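Local coordinates for phosphatidylinositol-specific phospholipase C1 (Streptomyces antibioticus, PDB 3H4X), which belongs to the phosphoinositide phospholipase C family and folds as a closed barrel of parallel strands surrounded by helices, at residues A[282-287]-A[317-322]; A[32-37]-A[322-327]; A[234-239]-A[258-263]. All coordinates share one frame; numbering follows the deposited sequence.

Interaction 1: residues A[282-287]-A[317-322]; sequences LLIMTD and ASFATA
Ile-284 holds CG1 beside its own backbone N (chi1 -68°), and Phe-319 places its ring likewise (chi1 -60°), which sets the two side chains next to each other on one face of the sheet. The meeting is between aliphatic branch and ring: Ile-284 CG1 is 3.7 Å from Phe-319 CD2, and Ile-284 CD1 comes to 3.8 Å from the same CD2. On the other face, the extended chain of Met-285 runs past the methyl group of Ala-317, with CG, SD and CE all close by; its CG is 3.7 Å from Ala-317 CB.

Between these layers the backbones form a parallel ladder. Met-285 sends its N to Phe-319 O at 2.9 Å, and its O receives Thr-321 N, also at 2.9 Å. Before the ladder becomes regular, Ser-318 does two jobs. Its OG accepts from Leu-283 N at 3.0 Å in a nearly straight bond (168°), so a hydroxyl takes a role that a strand carbonyl would normally have. Its own N, 2.7 Å from Leu-283 O, donates onto a lone pair in the carbonyl plane. The same Leu-283 O also accepts from Phe-319 N, which is tilted out of that plane, and two donors thus grip this buried oxygen. At the far end a water links Asp-287 N with Thr-321 OG1.

The segments carry the two strands, 282-286 and 319-322, of a beta-alpha-beta unit whose connecting helix is 302-314. Leu-312 of that helix packs on Met-285, Ala-317 and Ala-320, whereas Ile-284, on the opposite face, touches Val-258 and Asp-260 of the neighbouring strand 258-262.

Interaction 2: residues A[32-37]-A[322-327]; sequences TSVGVH and ADWYPL. With EOH (ethanol), chain R.
Val-34 reaches the indole of Trp-324 obliquely, its CG1 4.3 Å from Trp-324 CE3, while one face of the same indole is covered by Ala-322 CB, 3.6 Å above the ring plane and over its centre. This packing lies where the barrel closes, since strand 31-36 runs parallel to strand 319-322 and completes the ring of a TIM-type fold.

The pairing of the two strands ends with two backbone bonds. His-37 N donates to Ala-322 O at 2.9 Å, almost straight at 172°, whereas the preceding bond, Ala-322 N to Gly-35 O, is weak at 3.3 Å. A water extends the link beyond the direct pairing: it donates to Gly-35 O and accepts from Trp-324 N. The carboxylate of Asp-323 turns back toward His-37, because CG sits next to the backbone N (chi1 -66°); OD1 ends 3.3 Å from His-37 CB.

After Ala-322 the chain leaves the sheet. An inverse gamma turn is centred on Trp-324, overlapped by a type I turn from Trp-324 to Leu-327 that is closed by Leu-327 N to Trp-324 O at 2.9 Å. The indole is held at its polar end by a bond from NE1 to Asp-296 O, and Ala-305 and Val-309 of helix 302-314 pack against it. An ethanol, probably from the crystallisation liquor, lies by this turn: its C1 is at the edge of the Tyr-325 ring, in the ring plane, and its O donates to Tyr-325 O at 2.8 Å.

Interaction 3: residues A[234-239]-A[258-263]; sequences AVHGAA and VFDGDA
Phe-259 starts across from Val-235 with its CB 4.1 Å from Val-235 O, and its ring then runs alongside that valine: CD1 lies 3.7 Å from Val-235 CB, and CE1 lies 3.7 Å from Val-235 CG2. The pair sits on neighbouring parallel strands, 232-236 and 258-262, of a TIM-type barrel. The ring also meets Tyr-276 edge-to-face.

Three backbone bonds support the pairing. Val-235 N donates to Val-258 O at 2.9 Å, Asp-260 N to Val-235 O at 3.0 Å, and Gly-237 N to Asp-260 O at 2.8 Å.

On the face opposite Phe-259, His-236 and Asp-260 lie alongside each other. Both carry CG anti to the backbone N (chi1 178° and -171°), and the imidazole and carboxylate planes stand 68° apart. Asp-260 OD2 forms a salt bridge with Lys-127, and Glu-192 lies close by.

After strand 232-236 ends, direct backbone pairing stops although the segments stay close, with Ala-238 CA 4.3 Å from Gly-261 CA, and one water bridges Ala-238 N and Asp-262 N, accepting from both at 2.9 Å.

From the N terminus, segment 32-37 comes first and meets 322-327 near the C terminus, so interaction 2 closes a loop of 284 residues that joins the first barrel strand to the last. Interactions 3 and 1 both nest within that loop and follow in series: 234-239 with 258-263 spans a short stretch without helix or strand, and 282-287 with 317-322 then encloses helix 302-314. Phe-259 O and Ile-284 N, 2.8 Å apart, connect interactions 3 and 1, while Ala-320 O and Gly-35 N, 2.9 Å apart, connect interactions 1 and 2. Together they form a continuous arc of the barrel wall, strands 232-236, 258-262, 282-286, 319-322 and 31-36.

Interaction 1: residues A[282-287]-A[317-322]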
loop_
_atom_site.group_PDB
_atom_site.type_symbol
_atom_site.label_atom_id
_atom_site.label_comp_id
_atom_site.label_asym_id
_atom_site.label_seq_id
_atom_site.Cartn_x
_atom_site.Cartn_y
_atom_site.Cartn_z
ATOM N N LEU A 282 -2.072 6.166 -9.111
ATOM C CA LEU A 282 -2.831 5.148 -8.397
ATOM C C LEU A 282 -3.740 5.807 -7.376
ATOM O O LEU A 282 -3.303 6.669 -6.616
ATOM C CB LEU A 282 -1.907 4.141 -7.715
ATOM C CG LEU A 282 -0.945 3.404 -8.647
ATOM C CD1 LEU A 282 -0.140 2.374 -7.871
ATOM C CD2 LEU A 282 -1.678 2.745 -9.811
ATOM N N LEU A 283 -5.003 5.399 -7.368
ATOM C CA LEU A 283 -6.002 5.974 -6.479
ATOM C C LEU A 283 -6.597 4.875 -5.604
ATOM O O LEU A 283 -7.333 4.012 -6.083
ATOM C CB LEU A 283 -7.097 6.665 -7.297
ATOM C CG LEU A 283 -8.187 7.414 -6.527
ATOM C CD1 LEU A 283 -7.591 8.454 -5.594
ATOM C CD2 LEU A 283 -9.172 8.058 -7.484
ATOM N N ILE A 284 -6.253 4.890 -4.321
ATOM C CA ILE A 284 -6.782 3.919 -3.366
ATOM C C ILE A 284 -7.989 4.528 -2.665
ATOM O O ILE A 284 -7.877 5.589 -2.042
ATOM C CB ILE A 284 -5.734 3.520 -2.291
ATOM C CG1 ILE A 284 -4.579 2.711 -2.887
ATOM C CG2 ILE A 284 -6.388 2.692 -1.194
ATOM C CD1 ILE A 284 -3.683 3.473 -3.822
ATOM N N MET A 285 -9.134 3.855 -2.768
ATOM C CA MET A 285 -10.359 4.307 -2.122
ATOM C C MET A 285 -10.698 3.391 -0.955
ATOM O O MET A 285 -10.989 2.205 -1.138
ATOM C CB MET A 285 -11.519 4.356 -3.110
ATOM C CG MET A 285 -11.308 5.310 -4.267
ATOM S SD MET A 285 -12.885 5.719 -5.023
ATOM C CE MET A 285 -12.370 6.820 -6.342
ATOM N N THR A 286 -10.653 3.954 0.247
ATOM C CA THR A 286 -10.818 3.185 1.471
ATOM C C THR A 286 -12.267 3.179 1.961
ATOM O O THR A 286 -13.081 4.018 1.570
ATOM C CB THR A 286 -9.882 3.707 2.584
ATOM O OG1 THR A 286 -10.121 5.102 2.797
ATOM C CG2 THR A 286 -8.417 3.514 2.195
ATOM N N ASP A 287 -12.578 2.226 2.830
ATOM C CA ASP A 287 -13.933 2.068 3.349
ATOM C C ASP A 287 -14.957 2.080 2.221
ATOM O O ASP A 287 -15.943 2.819 2.259
ATOM C CB ASP A 287 -14.236 3.141 4.394
ATOM C CG ASP A 287 -13.450 2.933 5.673
ATOM O OD1 ASP A 287 -13.414 1.788 6.163
ATOM O OD2 ASP A 287 -12.858 3.903 6.181
ATOM N N ALA A 317 -11.193 4.619 -9.396
ATOM C CA ALA A 317 -10.360 4.002 -8.371
ATOM C C ALA A 317 -9.375 3.027 -9.010
ATOM O O ALA A 317 -9.697 2.367 -10.004
ATOM C CB ALA A 317 -11.220 3.272 -7.355
ATOM N N SER A 318 -8.175 2.938 -8.443
ATOM C CA SER A 318 -7.266 1.833 -8.743
ATOM C C SER A 318 -7.533 0.667 -7.801
ATOM O O SER A 318 -7.423 -0.496 -8.192
ATOM C CB SER A 318 -5.811 2.256 -8.581
ATOM O OG SER A 318 -5.471 3.286 -9.482
ATOM N N PHE A 319 -7.863 0.981 -6.550
ATOM C CA PHE A 319 -8.152 -0.037 -5.548
ATOM C C PHE A 319 -9.373 0.376 -4.748
ATOM O O PHE A 319 -9.547 1.555 -4.442
ATOM C CB PHE A 319 -6.986 -0.208 -4.569
ATOM C CG PHE A 319 -5.695 -0.620 -5.210
ATOM C CD1 PHE A 319 -5.347 -1.958 -5.304
ATOM C CD2 PHE A 319 -4.813 0.332 -5.697
ATOM C CE1 PHE A 319 -4.147 -2.332 -5.879
ATOM C CE2 PHE A 319 -3.611 -0.041 -6.274
ATOM C CZ PHE A 319 -3.281 -1.373 -6.367
ATOM N N ALA A 320 -10.209 -0.602 -4.414
ATOM C CA ALA A 320 -11.295 -0.418 -3.464
ATOM C C ALA A 320 -10.980 -1.309 -2.267
ATOM O O ALA A 320 -10.770 -2.512 -2.435
ATOM C CB ALA A 320 -12.616 -0.828 -4.089
ATOM N N THR A 321 -10.935 -0.740 -1.067
ATOM C CA THR A 321 -10.612 -1.544 0.108
ATOM C C THR A 321 -11.716 -1.539 1.153
ATOM O O THR A 321 -12.449 -0.556 1.310
ATOM C CB THR A 321 -9.256 -1.147 0.750
ATOM O OG1 THR A 321 -9.416 0.017 1.571
ATOM C CG2 THR A 321 -8.214 -0.868 -0.321
ATOM N N ALA A 322 -11.830 -2.673 1.836
ATOM C CA ALA A 322 -12.765 -2.859 2.934
ATOM C C ALA A 322 -12.262 -4.063 3.735
ATOM O O ALA A 322 -11.066 -4.364 3.713
ATOM C CB ALA A 322 -14.184 -3.085 2.416
HETATM O O HOH W 1 -10.617 0.372 4.011
#

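Interaction 2: residues A[32-37]-A[322-327]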
loop_
_atom_site.group_PDB
_atom_site.type_symbol
_atom_site.label_atom_id
_atom_site.label_comp_id
_atom_site.label_asym_id
_atom_site.label_seq_id
_atom_site.Cartn_x
_atom_site.Cartn_y
_atom_site.Cartn_z
ATOM N N THR A 32 -8.852 -1.707 -11.912
ATOM C CA THR A 32 -9.379 -1.530 -10.573
ATOM C C THR A 32 -9.403 -2.891 -9.904
ATOM O O THR A 32 -9.890 -3.870 -10.480
ATOM C CB THR A 32 -10.801 -0.957 -10.594
ATOM O OG1 THR A 32 -10.812 0.264 -11.339
ATOM C CG2 THR A 32 -11.294 -0.696 -9.182
ATOM N N SER A 33 -8.862 -2.955 -8.694
ATOM C CA SER A 33 -8.772 -4.205 -7.964
ATOM C C SER A 33 -9.132 -3.973 -6.498
ATOM O O SER A 33 -9.508 -2.860 -6.114
ATOM C CB SER A 33 -7.387 -4.836 -8.145
ATOM O OG SER A 33 -6.349 -3.949 -7.774
ATOM N N VAL A 34 -9.025 -5.016 -5.684
ATOM C CA VAL A 34 -9.644 -5.001 -4.365
ATOM C C VAL A 34 -8.638 -5.274 -3.249
ATOM O O VAL A 34 -7.753 -6.120 -3.386
ATOM C CB VAL A 34 -10.807 -6.022 -4.304
ATOM C CG1 VAL A 34 -11.567 -5.899 -2.992
ATOM C CG2 VAL A 34 -11.744 -5.820 -5.492
ATOM N N GLY A 35 -8.781 -4.554 -2.142
ATOM C CA GLY A 35 -7.871 -4.711 -1.020
ATOM C C GLY A 35 -8.566 -5.057 0.278
ATOM O O GLY A 35 -9.780 -4.867 0.423
ATOM N N VAL A 36 -7.782 -5.569 1.220
ATOM C CA VAL A 36 -8.263 -5.882 2.555
ATOM C C VAL A 36 -7.509 -5.052 3.578
ATOM O O VAL A 36 -6.281 -5.109 3.665
ATOM C CB VAL A 36 -8.077 -7.369 2.903
ATOM C CG1 VAL A 36 -8.539 -7.642 4.323
ATOM C CG2 VAL A 36 -8.827 -8.241 1.920
ATOM N N HIS A 37 -8.254 -4.281 4.356
ATOM C CA HIS A 37 -7.681 -3.473 5.418
ATOM C C HIS A 37 -7.242 -4.365 6.581
ATOM O O HIS A 37 -7.886 -5.369 6.877
ATOM C CB HIS A 37 -8.716 -2.448 5.891
ATOM C CG HIS A 37 -8.157 -1.405 6.806
ATOM N ND1 HIS A 37 -8.497 -1.321 8.139
ATOM C CD2 HIS A 37 -7.268 -0.410 6.580
ATOM C CE1 HIS A 37 -7.847 -0.310 8.692
ATOM N NE2 HIS A 37 -7.093 0.257 7.767
ATOM N N ALA A 322 -11.830 -2.673 1.836
ATOM C CA ALA A 322 -12.765 -2.859 2.934
ATOM C C ALA A 322 -12.262 -4.063 3.735
ATOM O O ALA A 322 -11.066 -4.364 3.713
ATOM C CB ALA A 322 -14.184 -3.085 2.416
ATOM N N ASP A 323 -13.162 -4.752 4.433
ATOM C CA ASP A 323 -12.780 -5.897 5.259
ATOM C C ASP A 323 -13.391 -7.201 4.754
ATOM O O ASP A 323 -13.744 -8.070 5.553
ATOM C CB ASP A 323 -13.222 -5.687 6.710
ATOM C CG ASP A 323 -12.496 -4.545 7.392
ATOM O OD1 ASP A 323 -11.523 -4.015 6.821
ATOM O OD2 ASP A 323 -12.902 -4.175 8.513
ATOM N N TRP A 324 -13.501 -7.347 3.439
ATOM C CA TRP A 324 -14.271 -8.449 2.856
ATOM C C TRP A 324 -13.528 -9.784 2.781
ATOM O O TRP A 324 -13.587 -10.478 1.764
ATOM C CB TRP A 324 -14.788 -8.063 1.468
ATOM C CG TRP A 324 -15.688 -6.859 1.469
ATOM C CD1 TRP A 324 -16.527 -6.463 2.470
ATOM C CD2 TRP A 324 -15.852 -5.912 0.408
ATOM N NE1 TRP A 324 -17.197 -5.321 2.100
ATOM C CE2 TRP A 324 -16.801 -4.963 0.838
ATOM C CE3 TRP A 324 -15.284 -5.769 -0.861
ATOM C CZ2 TRP A 324 -17.195 -3.885 0.044
ATOM C CZ3 TRP A 324 -15.680 -4.701 -1.649
ATOM C CH2 TRP A 324 -16.625 -3.773 -1.193
ATOM N N TYR A 325 -12.847 -10.156 3.857
ATOM C CA TYR A 325 -12.133 -11.429 3.870
ATOM C C TYR A 325 -13.036 -12.662 3.650
ATOM O O TYR A 325 -12.566 -13.678 3.144
ATOM C CB TYR A 325 -11.265 -11.573 5.129
ATOM C CG TYR A 325 -12.041 -11.640 6.425
ATOM C CD1 TYR A 325 -12.490 -12.855 6.924
ATOM C CD2 TYR A 325 -12.315 -10.492 7.156
ATOM C CE1 TYR A 325 -13.198 -12.924 8.109
ATOM C CE2 TYR A 325 -13.023 -10.552 8.343
ATOM C CZ TYR A 325 -13.460 -11.771 8.813
ATOM O OH TYR A 325 -14.167 -11.841 9.992
ATOM N N PRO A 326 -14.332 -12.577 4.015
ATOM C CA PRO A 326 -15.206 -13.725 3.752
ATOM C C PRO A 326 -15.528 -13.919 2.272
ATOM O O PRO A 326 -16.165 -14.908 1.906
ATOM C CB PRO A 326 -16.491 -13.371 4.515
ATOM C CG PRO A 326 -16.076 -12.388 5.543
ATOM C CD PRO A 326 -14.990 -11.581 4.876
ATOM N N LEU A 327 -15.090 -12.991 1.426
ATOM C CA LEU A 327 -15.444 -13.029 0.009
ATOM C C LEU A 327 -14.228 -13.048 -0.917
ATOM O O LEU A 327 -14.007 -12.103 -1.671
ATOM C CB LEU A 327 -16.334 -11.833 -0.342
ATOM C CG LEU A 327 -17.634 -11.662 0.448
ATOM C CD1 LEU A 327 -18.254 -10.304 0.151
ATOM C CD2 LEU A 327 -18.611 -12.786 0.138
HETATM C C1 EOH R . -12.917 -16.518 5.945
HETATM C C2 EOH R . -14.417 -16.258 6.006
HETATM O O EOH R . -12.322 -15.914 4.818
HETATM O O HOH W 2 -12.378 -5.800 1.103
#

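Interaction 3: residues A[234-239]-A[258-263]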
loop_
_atom_site.group_PDB
_atom_site.type_symbol
_atom_site.label_atom_id
_atom_site.label_comp_id
_atom_site.label_asym_id
_atom_site.label_seq_id
_atom_site.Cartn_x
_atom_site.Cartn_y
_atom_site.Cartn_z
ATOM N N ALA A 234 2.225 7.940 -0.459
ATOM C CA ALA A 234 0.929 8.366 -0.949
ATOM C C ALA A 234 0.476 9.644 -0.257
ATOM O O ALA A 234 0.856 9.919 0.885
ATOM C CB ALA A 234 -0.098 7.268 -0.725
ATOM N N VAL A 235 -0.341 10.424 -0.958
ATOM C CA VAL A 235 -1.008 11.573 -0.358
ATOM C C VAL A 235 -2.319 11.078 0.241
ATOM O O VAL A 235 -3.231 10.660 -0.474
ATOM C CB VAL A 235 -1.271 12.688 -1.377
ATOM C CG1 VAL A 235 -1.763 13.940 -0.660
ATOM C CG2 VAL A 235 -0.008 12.978 -2.174
ATOM N N HIS A 236 -2.395 11.120 1.563
ATOM C CA HIS A 236 -3.480 10.500 2.303
ATOM C C HIS A 236 -4.502 11.549 2.707
ATOM O O HIS A 236 -4.151 12.579 3.286
ATOM C CB HIS A 236 -2.883 9.806 3.525
ATOM C CG HIS A 236 -3.879 9.153 4.430
ATOM N ND1 HIS A 236 -4.803 8.222 4.004
ATOM C CD2 HIS A 236 -4.043 9.262 5.768
ATOM C CE1 HIS A 236 -5.512 7.807 5.040
ATOM N NE2 HIS A 236 -5.072 8.425 6.121
ATOM N N GLY A 237 -5.761 11.288 2.371
ATOM C CA GLY A 237 -6.852 12.213 2.646
ATOM C C GLY A 237 -7.405 12.752 1.342
ATOM O O GLY A 237 -6.731 13.510 0.642
ATOM N N ALA A 238 -8.623 12.343 1.000
ATOM C CA ALA A 238 -9.250 12.751 -0.250
ATOM C C ALA A 238 -9.392 14.263 -0.297
ATOM O O ALA A 238 -9.847 14.882 0.669
ATOM C CB ALA A 238 -10.606 12.093 -0.390
ATOM N N ALA A 239 -9.008 14.852 -1.423
ATOM C CA ALA A 239 -9.053 16.299 -1.587
ATOM C C ALA A 239 -9.278 16.651 -3.048
ATOM O O ALA A 239 -8.909 15.880 -3.936
ATOM C CB ALA A 239 -7.756 16.926 -1.093
ATOM N N VAL A 258 0.769 8.309 -5.908
ATOM C CA VAL A 258 -0.235 7.467 -5.273
ATOM C C VAL A 258 -1.037 8.338 -4.315
ATOM O O VAL A 258 -0.478 9.194 -3.627
ATOM C CB VAL A 258 0.419 6.290 -4.511
ATOM C CG1 VAL A 258 -0.645 5.374 -3.904
ATOM C CG2 VAL A 258 1.346 5.517 -5.439
ATOM N N PHE A 259 -2.346 8.117 -4.294
ATOM C CA PHE A 259 -3.280 8.915 -3.511
ATOM C C PHE A 259 -4.225 7.952 -2.825
ATOM O O PHE A 259 -4.597 6.931 -3.398
ATOM C CB PHE A 259 -4.033 9.873 -4.429
ATOM C CG PHE A 259 -3.129 10.817 -5.151
ATOM C CD1 PHE A 259 -2.903 12.092 -4.657
ATOM C CD2 PHE A 259 -2.462 10.419 -6.298
ATOM C CE1 PHE A 259 -2.041 12.953 -5.309
ATOM C CE2 PHE A 259 -1.605 11.278 -6.957
ATOM C CZ PHE A 259 -1.399 12.550 -6.463
ATOM N N ASP A 260 -4.591 8.265 -1.591
ATOM C CA ASP A 260 -5.302 7.320 -0.745
ATOM C C ASP A 260 -6.320 8.103 0.068
ATOM O O ASP A 260 -5.956 9.020 0.810
ATOM C CB ASP A 260 -4.277 6.633 0.162
ATOM C CG ASP A 260 -4.847 5.475 0.937
ATOM O OD1 ASP A 260 -5.818 5.684 1.685
ATOM O OD2 ASP A 260 -4.308 4.354 0.806
ATOM N N GLY A 261 -7.599 7.773 -0.080
ATOM C CA GLY A 261 -8.630 8.545 0.597
ATOM C C GLY A 261 -9.954 7.819 0.659
ATOM O O GLY A 261 -10.144 6.773 0.040
ATOM N N ASP A 262 -10.881 8.401 1.410
ATOM C CA ASP A 262 -12.182 7.810 1.681
ATOM C C ASP A 262 -13.055 7.713 0.425
ATOM O O ASP A 262 -13.282 8.711 -0.265
ATOM C CB ASP A 262 -12.879 8.658 2.742
ATOM C CG ASP A 262 -14.244 8.140 3.090
ATOM O OD1 ASP A 262 -14.328 7.031 3.652
ATOM O OD2 ASP A 262 -15.232 8.847 2.795
ATOM N N ALA A 263 -13.561 6.512 0.145
ATOM C CA ALA A 263 -14.369 6.278 -1.055
ATOM C C ALA A 263 -15.606 7.176 -1.138
ATOM O O ALA A 263 -15.873 7.781 -2.180
ATOM C CB ALA A 263 -14.778 4.814 -1.148
HETATM O O HOH W 3 -10.076 10.739 2.862
#